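Local coordinates for protein light Chain (Clostridium botulinum, PDB 6BVD) that probably acts as the zinc-dependent protease of a mosaic botulinum neurotoxin, cutting a SNARE protein of the nerve terminal, at residues A[21-25]-A[139-143]; A[244-248]-A[277-282]; A[218-224]-A[361-365]. All blocks are in the same frame, centred on the assembly; numbering follows the deposited sequence.

Contact 1 of 3, residues A[21-25]-A[139-143]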
ATOM      1  N   ILE A  21      -1.775   7.706 -20.285  1.00 23.03           N
ATOM      2  CA  ILE A  21      -2.950   8.545 -20.441  1.00 23.44           C
ATOM      3  C   ILE A  21      -3.071   9.053 -21.863  1.00 28.81           C
ATOM      4  O   ILE A  21      -2.244   9.888 -22.281  1.00 23.09           O
ATOM      5  CB  ILE A  21      -2.919   9.756 -19.534  1.00 28.68           C
ATOM      6  CG1 ILE A  21      -2.767   9.344 -18.060  1.00 27.48           C
ATOM      7  CG2 ILE A  21      -4.185  10.551 -19.686  1.00 25.52           C
ATOM      8  CD1 ILE A  21      -2.719  10.530 -17.174  1.00 24.12           C
ATOM      9  N   ILE A  22      -4.096   8.563 -22.558  1.00 21.84           N
ATOM     10  CA  ILE A  22      -4.385   8.939 -23.958  1.00 29.77           C
ATOM     11  C   ILE A  22      -5.888   9.063 -24.140  1.00 29.81           C
ATOM     12  O   ILE A  22      -6.654   8.694 -23.262  1.00 26.25           O
ATOM     13  CB  ILE A  22      -3.865   7.915 -24.986  1.00 30.31           C
ATOM     14  CG1 ILE A  22      -4.562   6.577 -24.763  1.00 29.94           C
ATOM     15  CG2 ILE A  22      -2.369   7.726 -24.914  1.00 36.50           C
ATOM     16  CD1 ILE A  22      -3.976   5.488 -25.575  1.00 41.75           C
ATOM     17  N   TYR A  23      -6.319   9.647 -25.259  1.00 24.03           N
ATOM     18  CA  TYR A  23      -7.743   9.604 -25.608  1.00 23.26           C
ATOM     19  C   TYR A  23      -8.069   8.369 -26.416  1.00 28.91           C
ATOM     20  O   TYR A  23      -7.347   8.032 -27.366  1.00 34.83           O
ATOM     21  CB  TYR A  23      -8.158  10.870 -26.367  1.00 19.22           C
ATOM     22  CG  TYR A  23      -8.514  11.990 -25.407  1.00 25.41           C
ATOM     23  CD1 TYR A  23      -9.843  12.294 -25.109  1.00 29.21           C
ATOM     24  CD2 TYR A  23      -7.520  12.722 -24.776  1.00 35.78           C
ATOM     25  CE1 TYR A  23     -10.164  13.305 -24.215  1.00 33.84           C
ATOM     26  CE2 TYR A  23      -7.826  13.730 -23.888  1.00 35.54           C
ATOM     27  CZ  TYR A  23      -9.142  14.024 -23.617  1.00 35.70           C
ATOM     28  OH  TYR A  23      -9.419  15.031 -22.732  1.00 37.80           O
ATOM     29  N   ILE A  24      -9.138   7.651 -26.075  1.00 23.73           N
ATOM     30  CA  ILE A  24      -9.399   6.489 -26.895  1.00 20.69           C
ATOM     31  C   ILE A  24     -10.813   6.517 -27.462  1.00 20.55           C
ATOM     32  O   ILE A  24     -11.735   7.051 -26.859  1.00 20.76           O
ATOM     33  CB  ILE A  24      -9.176   5.166 -26.138  1.00 31.94           C
ATOM     34  CG1 ILE A  24     -10.326   4.863 -25.206  1.00 32.24           C
ATOM     35  CG2 ILE A  24      -7.887   5.190 -25.381  1.00 27.70           C
ATOM     36  CD1 ILE A  24     -10.050   3.624 -24.343  1.00 49.34           C
ATOM     37  N   ARG A  25     -10.959   5.943 -28.642  1.00 20.08           N
ATOM     38  CA  ARG A  25     -12.273   5.810 -29.306  1.00 20.69           C
ATOM     39  C   ARG A  25     -12.755   4.406 -29.027  1.00 22.91           C
ATOM     40  O   ARG A  25     -12.283   3.474 -29.667  1.00 19.92           O
ATOM     41  CB  ARG A  25     -12.161   6.047 -30.818  1.00 16.79           C
ATOM     42  CG  ARG A  25     -13.536   6.146 -31.518  1.00 19.92           C
ATOM     43  CD  ARG A  25     -13.380   6.345 -33.059  1.00 18.99           C
ATOM     44  NE  ARG A  25     -12.870   5.130 -33.712  1.00 24.43           N
ATOM     45  CZ  ARG A  25     -12.766   4.984 -35.027  1.00 26.08           C
ATOM     46  NH1 ARG A  25     -13.162   5.965 -35.808  1.00 26.36           N
ATOM     47  NH2 ARG A  25     -12.294   3.862 -35.552  1.00 28.27           N
ATOM     48  N   PHE A 139      -8.458  -0.503 -31.358  1.00 23.95           N
ATOM     49  CA  PHE A 139      -9.236   0.740 -31.374  1.00 18.39           C
ATOM     50  C   PHE A 139      -8.361   1.941 -31.712  1.00 26.28           C
ATOM     51  O   PHE A 139      -7.136   1.905 -31.505  1.00 21.67           O
ATOM     52  CB  PHE A 139      -9.938   0.981 -30.027  1.00 18.19           C
ATOM     53  CG  PHE A 139      -9.048   0.737 -28.820  1.00 19.54           C
ATOM     54  CD1 PHE A 139      -8.187   1.722 -28.356  1.00 18.14           C
ATOM     55  CD2 PHE A 139      -9.093  -0.490 -28.148  1.00 28.58           C
ATOM     56  CE1 PHE A 139      -7.354   1.518 -27.245  1.00 24.63           C
ATOM     57  CE2 PHE A 139      -8.261  -0.722 -27.029  1.00 27.45           C
ATOM     58  CZ  PHE A 139      -7.375   0.290 -26.583  1.00 28.55           C
ATOM     59  N   ASN A 140      -8.989   3.003 -32.217  1.00 20.36           N
ATOM     60  CA  ASN A 140      -8.268   4.273 -32.399  1.00 28.03           C
ATOM     61  C   ASN A 140      -7.919   4.983 -31.096  1.00 27.27           C
ATOM     62  O   ASN A 140      -8.738   5.066 -30.176  1.00 22.98           O
ATOM     63  CB  ASN A 140      -9.072   5.244 -33.279  1.00 25.25           C
ATOM     64  CG  ASN A 140      -8.994   4.896 -34.748  1.00 27.41           C
ATOM     65  OD1 ASN A 140      -8.413   3.876 -35.104  1.00 31.20           O
ATOM     66  ND2 ASN A 140      -9.543   5.752 -35.609  1.00 21.45           N
ATOM     67  N   VAL A 141      -6.704   5.530 -31.024  1.00 24.71           N
ATOM     68  CA  VAL A 141      -6.349   6.417 -29.920  1.00 30.68           C
ATOM     69  C   VAL A 141      -5.756   7.722 -30.469  1.00 30.61           C
ATOM     70  O   VAL A 141      -5.122   7.738 -31.531  1.00 28.57           O
ATOM     71  CB  VAL A 141      -5.345   5.791 -28.908  1.00 29.49           C
ATOM     72  CG1 VAL A 141      -5.763   4.373 -28.522  1.00 31.83           C
ATOM     73  CG2 VAL A 141      -3.930   5.811 -29.418  1.00 27.11           C
ATOM     74  N   LYS A 142      -6.015   8.815 -29.772  1.00 27.41           N
ATOM     75  CA  LYS A 142      -5.531  10.120 -30.203  1.00 27.39           C
ATOM     76  C   LYS A 142      -4.389  10.580 -29.285  1.00 26.89           C
ATOM     77  O   LYS A 142      -4.546  10.676 -28.054  1.00 29.92           O
ATOM     78  CB  LYS A 142      -6.690  11.119 -30.244  1.00 30.82           C
ATOM     79  CG  LYS A 142      -6.323  12.512 -30.755  1.00 29.92           C
ATOM     80  CD  LYS A 142      -7.498  13.465 -30.614  1.00 34.97           C
ATOM     81  CE  LYS A 142      -8.620  13.120 -31.599  1.00 41.78           C
ATOM     82  NZ  LYS A 142      -9.838  13.968 -31.352  1.00 52.23           N
ATOM     83  N   LEU A 143      -3.209  10.766 -29.865  1.00 28.55           N
ATOM     84  CA  LEU A 143      -2.031  11.131 -29.099  1.00 24.25           C
ATOM     85  C   LEU A 143      -1.960  12.630 -28.717  1.00 28.33           C
ATOM     86  O   LEU A 143      -2.801  13.446 -29.120  1.00 28.07           O
ATOM     87  CB  LEU A 143      -0.773  10.703 -29.867  1.00 23.27           C
ATOM     88  CG  LEU A 143      -0.687   9.203 -30.193  1.00 28.76           C
ATOM     89  CD1 LEU A 143       0.503   8.905 -31.093  1.00 29.54           C
ATOM     90  CD2 LEU A 143      -0.652   8.293 -28.940  1.00 27.71           C
TER
HETATM   91  O   HOH W   1     -11.989   2.998 -32.111  1.00 22.43           O
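Two neighbouring strands of the large mixed sheet pair antiparallel here, Tyr-23 and Lys-142 forming a hydrogen-bonded pair and Ile-24 and Val-141 the non-hydrogen-bonded pair beside it. The backbone evidence begins with a bond from Lys-142 N to Tyr-23 O of 2.9 Å. Its return, from Tyr-23 N to Lys-142 O, is stretched and weak at 3.5 Å. Beyond the bridge, Arg-25 N donates a nearly straight bond of 2.8 Å to Asn-140 O. Tyr-23 O also receives the CA-H of Val-141. The strand axes run 126° apart, far from strictly antiparallel. On the buried face, Ile-22 CD1 lies 3.6 Å from Val-141 CB, while Ile-24 CG2 touches Val-141 CG1 and the ring of Phe-139. At the far end the Arg-25 guanidinium stacks on the Asn-140 amide, the planes 9° apart, with Asn-140 ND2 over the guanidinium centre. Arg-25 NH2 and Asn-140 ND2 are 3.3 Å apart, but both are donors, so this is stacking and not a bond. The arginine chain runs out with CG anti to the backbone N, then bends at chi3 (70°), which helps lay the guanidinium over the amide. A water in the guanidinium plane accepts from Arg-25 NE and Asn-140 N; Arg-25 NH1 bonds Asn-33. With strands 36-40 and 148-152 hydrogen-bonded on the outer sides, this is the interior pairing of a twisted beta-sheet.

Contact 2 of 3, residues A[244-248]-A[277-282]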
ATOM      1  N   GLU A 244     -25.693 -18.799 -22.025  1.00 21.31           N
ATOM      2  CA  GLU A 244     -26.832 -19.734 -21.935  1.00 26.15           C
ATOM      3  C   GLU A 244     -26.496 -20.859 -20.964  1.00 26.07           C
ATOM      4  O   GLU A 244     -25.848 -20.594 -19.964  1.00 24.06           O
ATOM      5  CB  GLU A 244     -27.200 -20.264 -23.309  1.00 25.94           C
ATOM      6  CG  GLU A 244     -27.392 -19.127 -24.331  1.00 32.25           C
ATOM      7  CD  GLU A 244     -28.396 -18.076 -23.837  1.00 41.38           C
ATOM      8  OE1 GLU A 244     -29.486 -18.475 -23.398  1.00 41.68           O
ATOM      9  OE2 GLU A 244     -28.102 -16.855 -23.885  1.00 44.59           O
ATOM     10  N   TYR A 245     -26.911 -22.099 -21.227  1.00 23.08           N
ATOM     11  CA  TYR A 245     -26.660 -23.174 -20.222  1.00 28.81           C
ATOM     12  C   TYR A 245     -27.239 -22.749 -18.860  1.00 23.20           C
ATOM     13  O   TYR A 245     -26.590 -22.892 -17.810  1.00 22.40           O
ATOM     14  CB  TYR A 245     -25.130 -23.465 -20.104  1.00 28.15           C
ATOM     15  CG  TYR A 245     -24.519 -23.803 -21.439  1.00 27.11           C
ATOM     16  CD1 TYR A 245     -24.543 -25.094 -21.919  1.00 22.85           C
ATOM     17  CD2 TYR A 245     -23.951 -22.808 -22.248  1.00 26.59           C
ATOM     18  CE1 TYR A 245     -24.017 -25.409 -23.150  1.00 26.22           C
ATOM     19  CE2 TYR A 245     -23.418 -23.120 -23.476  1.00 24.43           C
ATOM     20  CZ  TYR A 245     -23.452 -24.416 -23.919  1.00 28.97           C
ATOM     21  OH  TYR A 245     -22.934 -24.741 -25.146  1.00 31.34           O
ATOM     22  N   LYS A 246     -28.462 -22.226 -18.872  1.00 29.08           N
ATOM     23  CA  LYS A 246     -29.063 -21.655 -17.660  1.00 28.23           C
ATOM     24  C   LYS A 246     -29.710 -22.745 -16.795  1.00 33.16           C
ATOM     25  O   LYS A 246     -30.306 -23.688 -17.332  1.00 29.97           O
ATOM     26  CB  LYS A 246     -30.090 -20.600 -18.030  1.00 28.85           C
ATOM     27  CG  LYS A 246     -29.510 -19.372 -18.747  1.00 29.75           C
ATOM     28  CD  LYS A 246     -30.605 -18.346 -19.038  1.00 24.57           C
ATOM     29  CE  LYS A 246     -29.993 -17.088 -19.685  1.00 38.45           C
ATOM     30  NZ  LYS A 246     -30.970 -15.989 -19.860  1.00 38.39           N
ATOM     31  N   ILE A 247     -29.557 -22.643 -15.469  1.00 26.65           N
ATOM     32  CA  ILE A 247     -30.065 -23.689 -14.582  1.00 26.67           C
ATOM     33  C   ILE A 247     -30.663 -23.104 -13.319  1.00 26.46           C
ATOM     34  O   ILE A 247     -30.428 -21.935 -12.978  1.00 24.29           O
ATOM     35  CB  ILE A 247     -28.932 -24.717 -14.167  1.00 27.14           C
ATOM     36  CG1 ILE A 247     -27.761 -23.987 -13.497  1.00 25.77           C
ATOM     37  CG2 ILE A 247     -28.426 -25.481 -15.395  1.00 24.55           C
ATOM     38  CD1 ILE A 247     -26.593 -24.925 -13.106  1.00 30.33           C
ATOM     39  N   THR A 248     -31.434 -23.940 -12.623  1.00 22.04           N
ATOM     40  CA  THR A 248     -31.892 -23.671 -11.271  1.00 29.70           C
ATOM     41  C   THR A 248     -31.295 -24.764 -10.351  1.00 25.42           C
ATOM     42  O   THR A 248     -30.829 -25.792 -10.818  1.00 25.35           O
ATOM     43  CB  THR A 248     -33.448 -23.671 -11.170  1.00 27.69           C
ATOM     44  OG1 THR A 248     -33.930 -24.845 -11.807  1.00 27.66           O
ATOM     45  CG2 THR A 248     -34.044 -22.438 -11.879  1.00 24.04           C
ATOM     46  N   ILE A 277     -23.595 -27.598  -8.367  1.00 28.32           N
ATOM     47  CA  ILE A 277     -24.906 -27.209  -8.869  1.00 28.04           C
ATOM     48  C   ILE A 277     -24.993 -27.406 -10.400  1.00 28.32           C
ATOM     49  O   ILE A 277     -26.044 -27.772 -10.951  1.00 28.62           O
ATOM     50  CB  ILE A 277     -25.212 -25.757  -8.475  1.00 25.15           C
ATOM     51  CG1 ILE A 277     -25.299 -25.671  -6.947  1.00 28.48           C
ATOM     52  CG2 ILE A 277     -26.500 -25.276  -9.111  1.00 25.72           C
ATOM     53  CD1 ILE A 277     -25.438 -24.266  -6.389  1.00 27.60           C
ATOM     54  N   VAL A 278     -23.885 -27.193 -11.095  1.00 23.19           N
ATOM     55  CA  VAL A 278     -23.894 -27.386 -12.543  1.00 23.71           C
ATOM     56  C   VAL A 278     -23.866 -28.864 -12.848  1.00 28.79           C
ATOM     57  O   VAL A 278     -22.932 -29.553 -12.431  1.00 21.32           O
ATOM     58  CB  VAL A 278     -22.673 -26.699 -13.234  1.00 30.57           C
ATOM     59  CG1 VAL A 278     -22.772 -26.799 -14.782  1.00 23.35           C
ATOM     60  CG2 VAL A 278     -22.600 -25.266 -12.805  1.00 24.13           C
ATOM     61  N   PRO A 279     -24.899 -29.362 -13.570  1.00 29.41           N
ATOM     62  CA  PRO A 279     -24.993 -30.775 -13.952  1.00 26.70           C
ATOM     63  C   PRO A 279     -23.786 -31.278 -14.708  1.00 35.99           C
ATOM     64  O   PRO A 279     -23.231 -30.566 -15.581  1.00 29.38           O
ATOM     65  CB  PRO A 279     -26.232 -30.814 -14.855  1.00 27.68           C
ATOM     66  CG  PRO A 279     -27.070 -29.659 -14.400  1.00 32.35           C
ATOM     67  CD  PRO A 279     -26.094 -28.598 -13.970  1.00 26.48           C
ATOM     68  N   GLN A 280     -23.435 -32.530 -14.440  1.00 28.31           N
ATOM     69  CA  GLN A 280     -22.307 -33.186 -15.101  1.00 27.49           C
ATOM     70  C   GLN A 280     -22.345 -33.124 -16.638  1.00 36.27           C
ATOM     71  O   GLN A 280     -21.287 -32.980 -17.282  1.00 33.75           O
ATOM     72  CB  GLN A 280     -22.257 -34.653 -14.692  1.00 38.99           C
ATOM     73  CG  GLN A 280     -20.889 -35.228 -14.805  1.00 47.70           C
ATOM     74  CD  GLN A 280     -19.917 -34.428 -13.948  1.00 55.05           C
ATOM     75  OE1 GLN A 280     -18.967 -33.822 -14.457  1.00 53.44           O
ATOM     76  NE2 GLN A 280     -20.182 -34.388 -12.640  1.00 56.61           N
ATOM     77  N   SER A 281     -23.543 -33.282 -17.220  1.00 22.83           N
ATOM     78  CA  SER A 281     -23.690 -33.260 -18.673  1.00 21.72           C
ATOM     79  C   SER A 281     -23.381 -31.887 -19.259  1.00 20.82           C
ATOM     80  O   SER A 281     -22.844 -31.789 -20.373  1.00 27.15           O
ATOM     81  CB  SER A 281     -25.097 -33.712 -19.096  1.00 27.66           C
ATOM     82  OG  SER A 281     -26.085 -33.091 -18.307  1.00 33.94           O
ATOM     83  N   ILE A 282     -23.767 -30.833 -18.548  1.00 23.64           N
ATOM     84  CA  ILE A 282     -23.415 -29.463 -18.960  1.00 29.17           C
ATOM     85  C   ILE A 282     -21.914 -29.226 -18.775  1.00 28.60           C
ATOM     86  O   ILE A 282     -21.252 -28.631 -19.626  1.00 24.97           O
ATOM     87  CB  ILE A 282     -24.202 -28.392 -18.185  1.00 20.94           C
ATOM     88  CG1 ILE A 282     -25.641 -28.355 -18.678  1.00 20.51           C
ATOM     89  CG2 ILE A 282     -23.581 -26.974 -18.346  1.00 20.66           C
ATOM     90  CD1 ILE A 282     -26.439 -27.278 -18.025  1.00 19.51           C
TER
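Tyr-245 and Ile-247 face Ile-282 and Val-278 across backbones that stay well apart, with CA-CA separations of 7.2 Å for Tyr-245 to Ile-282 and 7.5 Å for Ile-247 to Val-278, so side chains make the contact. Ile-247 carries most of it. Its CG1 is lodged between the backbone N and the carbonyl carbon (chi1 57°), which takes CG1, and CD1 with it, to the turn 277-279, while CG2, anti to the carbonyl carbon, is directed at Ile-282. The CD1 methyl of Ile-247 sits 3.6 Å from Ile-277 O and close to Val-278 CA, and meets Pro-279 CD end-on at 3.8 Å. It also touches the CG2 methyls of Ile-277 and Val-278. The second branch, Ile-247 CG2, lies 3.8 Å from Ile-282 CD1, the two isoleucine side chains running antiparallel alongside one another. Pro-279 occupies the N-cap position of helix 280-301, so the contact packs a short strand against the start of a helix. Strand 246-247 is itself paired antiparallel with strand 262-263, through the Ile-247 to Ile-262 backbone bond, and the chain then passes directly into helix 264-270, whose Ser-264 and Phe-267 also touch Ile-247. The Tyr-245 ring meets Ile-282, in the first turn of helix 280-301, obliquely, CD1 of Tyr-245 being 4.2 Å from CG2 of Ile-282, and touches Gln-285, Leu-286 and Lys-289 farther along that helix.

Contact 3 of 3, residues A[218-224]-A[361-365]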
ATOM      1  N   PHE A 218     -22.546  -8.993   6.696  1.00 30.58           N
ATOM      2  CA  PHE A 218     -21.158  -8.682   6.380  1.00 26.06           C
ATOM      3  C   PHE A 218     -21.076  -7.930   5.049  1.00 30.94           C
ATOM      4  O   PHE A 218     -21.657  -8.357   4.066  1.00 25.86           O
ATOM      5  CB  PHE A 218     -20.326  -9.966   6.327  1.00 25.24           C
ATOM      6  CG  PHE A 218     -20.158 -10.639   7.673  1.00 25.56           C
ATOM      7  CD1 PHE A 218     -21.152 -11.484   8.154  1.00 24.26           C
ATOM      8  CD2 PHE A 218     -19.018 -10.438   8.446  1.00 24.42           C
ATOM      9  CE1 PHE A 218     -21.024 -12.123   9.410  1.00 32.93           C
ATOM     10  CE2 PHE A 218     -18.863 -11.086   9.687  1.00 24.22           C
ATOM     11  CZ  PHE A 218     -19.884 -11.925  10.175  1.00 32.04           C
ATOM     12  N   ILE A 219     -20.387  -6.793   5.029  1.00 26.09           N
ATOM     13  CA  ILE A 219     -20.261  -6.042   3.786  1.00 25.10           C
ATOM     14  C   ILE A 219     -19.186  -6.724   2.905  1.00 26.17           C
ATOM     15  O   ILE A 219     -18.213  -7.314   3.399  1.00 23.48           O
ATOM     16  CB  ILE A 219     -19.925  -4.542   4.049  1.00 23.52           C
ATOM     17  CG1 ILE A 219     -20.136  -3.684   2.783  1.00 29.15           C
ATOM     18  CG2 ILE A 219     -18.528  -4.375   4.614  1.00 19.67           C
ATOM     19  CD1 ILE A 219     -21.603  -3.508   2.403  1.00 27.38           C
ATOM     20  N   LYS A 220     -19.386  -6.666   1.599  1.00 23.92           N
ATOM     21  CA  LYS A 220     -18.488  -7.304   0.661  1.00 20.44           C
ATOM     22  C   LYS A 220     -17.274  -6.402   0.417  1.00 23.17           C
ATOM     23  O   LYS A 220     -17.415  -5.183   0.376  1.00 21.28           O
ATOM     24  CB  LYS A 220     -19.235  -7.614  -0.662  1.00 21.16           C
ATOM     25  CG  LYS A 220     -20.341  -8.690  -0.452  1.00 15.74           C
ATOM     26  CD  LYS A 220     -21.340  -8.708  -1.603  1.00 18.25           C
ATOM     27  CE  LYS A 220     -22.424  -9.735  -1.246  1.00 23.21           C
ATOM     28  NZ  LYS A 220     -23.603  -9.639  -2.130  1.00 30.50           N
ATOM     29  N   ASP A 221     -16.100  -7.016   0.286  1.00 19.92           N
ATOM     30  CA  ASP A 221     -14.842  -6.305  -0.022  1.00 17.56           C
ATOM     31  C   ASP A 221     -14.833  -5.964  -1.527  1.00 18.41           C
ATOM     32  O   ASP A 221     -14.871  -6.856  -2.333  1.00 23.27           O
ATOM     33  CB  ASP A 221     -13.647  -7.173   0.355  1.00 19.07           C
ATOM     34  CG  ASP A 221     -12.299  -6.452   0.194  1.00 29.06           C
ATOM     35  OD1 ASP A 221     -12.132  -5.749  -0.832  1.00 23.69           O
ATOM     36  OD2 ASP A 221     -11.427  -6.592   1.081  1.00 21.86           O
ATOM     37  N   PRO A 222     -14.797  -4.669  -1.889  1.00 25.10           N
ATOM     38  CA  PRO A 222     -14.791  -4.303  -3.325  1.00 22.53           C
ATOM     39  C   PRO A 222     -13.678  -4.952  -4.136  1.00 20.81           C
ATOM     40  O   PRO A 222     -13.896  -5.151  -5.326  1.00 20.16           O
ATOM     41  CB  PRO A 222     -14.612  -2.773  -3.297  1.00 22.10           C
ATOM     42  CG  PRO A 222     -15.248  -2.350  -2.030  1.00 25.84           C
ATOM     43  CD  PRO A 222     -14.881  -3.477  -1.025  1.00 22.18           C
ATOM     44  N   ALA A 223     -12.538  -5.313  -3.531  1.00 17.97           N
ATOM     45  CA  ALA A 223     -11.478  -5.960  -4.304  1.00 17.88           C
ATOM     46  C   ALA A 223     -11.903  -7.371  -4.778  1.00 19.30           C
ATOM     47  O   ALA A 223     -11.552  -7.818  -5.883  1.00 17.39           O
ATOM     48  CB  ALA A 223     -10.170  -6.028  -3.494  1.00 19.89           C
ATOM     49  N   LEU A 224     -12.686  -8.061  -3.953  1.00 17.58           N
ATOM     50  CA  LEU A 224     -13.178  -9.379  -4.305  1.00 25.76           C
ATOM     51  C   LEU A 224     -14.279  -9.229  -5.364  1.00 20.83           C
ATOM     52  O   LEU A 224     -14.339 -10.039  -6.303  1.00 19.77           O
ATOM     53  CB  LEU A 224     -13.709 -10.145  -3.048  1.00 17.81           C
ATOM     54  CG  LEU A 224     -14.114 -11.583  -3.365  1.00 17.96           C
ATOM     55  CD1 LEU A 224     -12.884 -12.360  -3.904  1.00 27.11           C
ATOM     56  CD2 LEU A 224     -14.724 -12.317  -2.135  1.00 27.44           C
ATOM     57  N   LYS A 361      -8.233 -13.974   2.751  1.00 22.09           N
ATOM     58  CA  LYS A 361      -8.871 -13.837   4.057  1.00 20.88           C
ATOM     59  C   LYS A 361      -9.927 -12.759   4.052  1.00 20.42           C
ATOM     60  O   LYS A 361     -10.004 -11.910   4.960  1.00 24.68           O
ATOM     61  CB  LYS A 361      -7.808 -13.577   5.146  1.00 26.94           C
ATOM     62  CG  LYS A 361      -6.827 -14.710   5.252  1.00 26.08           C
ATOM     63  CD  LYS A 361      -5.801 -14.413   6.350  1.00 39.02           C
ATOM     64  CE  LYS A 361      -5.069 -15.668   6.769  1.00 48.19           C
ATOM     65  NZ  LYS A 361      -4.098 -16.086   5.724  1.00 55.70           N
ATOM     66  N   ILE A 362     -10.746 -12.804   2.987  1.00 24.39           N
ATOM     67  CA  ILE A 362     -11.943 -12.035   2.852  1.00 18.01           C
ATOM     68  C   ILE A 362     -13.158 -12.964   3.066  1.00 24.84           C
ATOM     69  O   ILE A 362     -13.178 -14.077   2.574  1.00 25.50           O
ATOM     70  CB  ILE A 362     -12.027 -11.374   1.431  1.00 20.35           C
ATOM     71  CG1 ILE A 362     -10.948 -10.275   1.282  1.00 23.12           C
ATOM     72  CG2 ILE A 362     -13.406 -10.800   1.203  1.00 17.90           C
ATOM     73  CD1 ILE A 362     -10.873  -9.697  -0.226  1.00 23.77           C
ATOM     74  N   LYS A 363     -14.123 -12.537   3.856  1.00 21.66           N
ATOM     75  CA  LYS A 363     -15.349 -13.330   4.022  1.00 20.77           C
ATOM     76  C   LYS A 363     -16.244 -13.084   2.831  1.00 25.06           C
ATOM     77  O   LYS A 363     -16.381 -11.946   2.397  1.00 28.55           O
ATOM     78  CB  LYS A 363     -16.090 -12.974   5.316  1.00 20.97           C
ATOM     79  CG  LYS A 363     -17.171 -14.027   5.693  1.00 32.03           C
ATOM     80  CD  LYS A 363     -17.965 -13.616   6.948  1.00 26.98           C
ATOM     81  CE  LYS A 363     -18.886 -14.737   7.471  1.00 27.75           C
ATOM     82  NZ  LYS A 363     -18.158 -16.013   7.867  1.00 25.44           N
ATOM     83  N   THR A 364     -16.865 -14.143   2.312  1.00 25.26           N
ATOM     84  CA  THR A 364     -17.822 -13.978   1.240  1.00 21.69           C
ATOM     85  C   THR A 364     -19.066 -14.807   1.501  1.00 29.54           C
ATOM     86  O   THR A 364     -19.155 -15.607   2.482  1.00 23.88           O
ATOM     87  CB  THR A 364     -17.177 -14.321  -0.129  1.00 25.90           C
ATOM     88  OG1 THR A 364     -17.925 -13.714  -1.180  1.00 26.01           O
ATOM     89  CG2 THR A 364     -17.070 -15.797  -0.345  1.00 24.07           C
ATOM     90  N   ARG A 365     -20.040 -14.560   0.646  1.00 25.23           N
ATOM     91  CA  ARG A 365     -21.350 -15.179   0.690  1.00 26.22           C
ATOM     92  C   ARG A 365     -21.273 -16.691   0.554  1.00 29.20           C
ATOM     93  O   ARG A 365     -20.328 -17.248   0.000  1.00 27.41           O
ATOM     94  CB  ARG A 365     -22.224 -14.590  -0.442  1.00 22.34           C
ATOM     95  CG  ARG A 365     -21.577 -14.791  -1.774  1.00 25.49           C
ATOM     96  CD  ARG A 365     -22.351 -14.155  -2.957  1.00 28.77           C
ATOM     97  NE  ARG A 365     -21.513 -14.074  -4.154  1.00 25.64           N
ATOM     98  CZ  ARG A 365     -21.950 -13.685  -5.363  1.00 27.20           C
ATOM     99  NH1 ARG A 365     -23.230 -13.358  -5.539  1.00 23.42           N
ATOM    100  NH2 ARG A 365     -21.113 -13.622  -6.409  1.00 17.35           N
TER
HETATM  101  O   HOH W   2     -16.611 -10.065   0.263  1.00 23.13           O
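Asp-221 OD1 is gripped by two donor groups: Ala-223 N, at 2.8 Å and nearly along the C-O axis of the carboxylate, and the hydroxyl of Tyr-387. The other oxygen, OD2, forms a salt bridge with Arg-99. Asp-221 is thus the N-cap of helix 222-237, and these partners together should fix the rotation of its carboxylate and favour its charged form. Ile-362 lies against this group at about a right angle, its CD1 3.4 Å from Asp-221 OD2, while its CG2 meets Asp-221 CB and Leu-224 CD2. Leu-224 CD2 also crosses Thr-364 at about a right angle, near CB and 3.6 Å from Thr-364 OG1, a hydroxyl that is hydrogen-bonded to Glu-353. A water ties the backbones, accepting from Asp-221 N and donating to Lys-363 O (2.9 Å). At the strand end, the Lys-363 chain crosses the face of Phe-218. CD of Lys-363 stands 3.7 Å from the centroid of the Phe-218 ring and 12° off its normal, a clear CH-pi contact. The lysine chain runs extended until its turn at chi4 (60°), which leaves the ammonium above the ring but raised well off its face. The cation-pi distance, Lys-363 NZ to the Phe-218 centroid, is a long 5.2 Å and at most weakly attractive; NZ instead forms a salt bridge with Asp-207. The connection from strand 215-219 to helix 222-237 is thereby packed against the residues that follow the Schellman motif ending helix 353-360, with helix 83-100 and strand 201-208 also touching the contact.

Overall arrangement
The three contacts join separate parts of one zinc protease domain. Contacts 2 and 3 both come within about 12 Å of the zinc ion: the Leu-224 side chain of contact 3 is about 11 Å from it and the Val-278 side chain of contact 2 about 12 Å. Helix 222-237, whose first turn belongs to contact 3, carries zinc ligands His-228 and His-232 of the HExxH motif, and helix 264-270 beside contact 2 supplies the third ligand, Glu-266. Contacts 2 and 3 have centres 26 Å apart and nearest atoms about 11 Å apart. Contact 1 lies across the chain's centre from both, its centre 41 Å from that of contact 2 and 35 Å from that of contact 3.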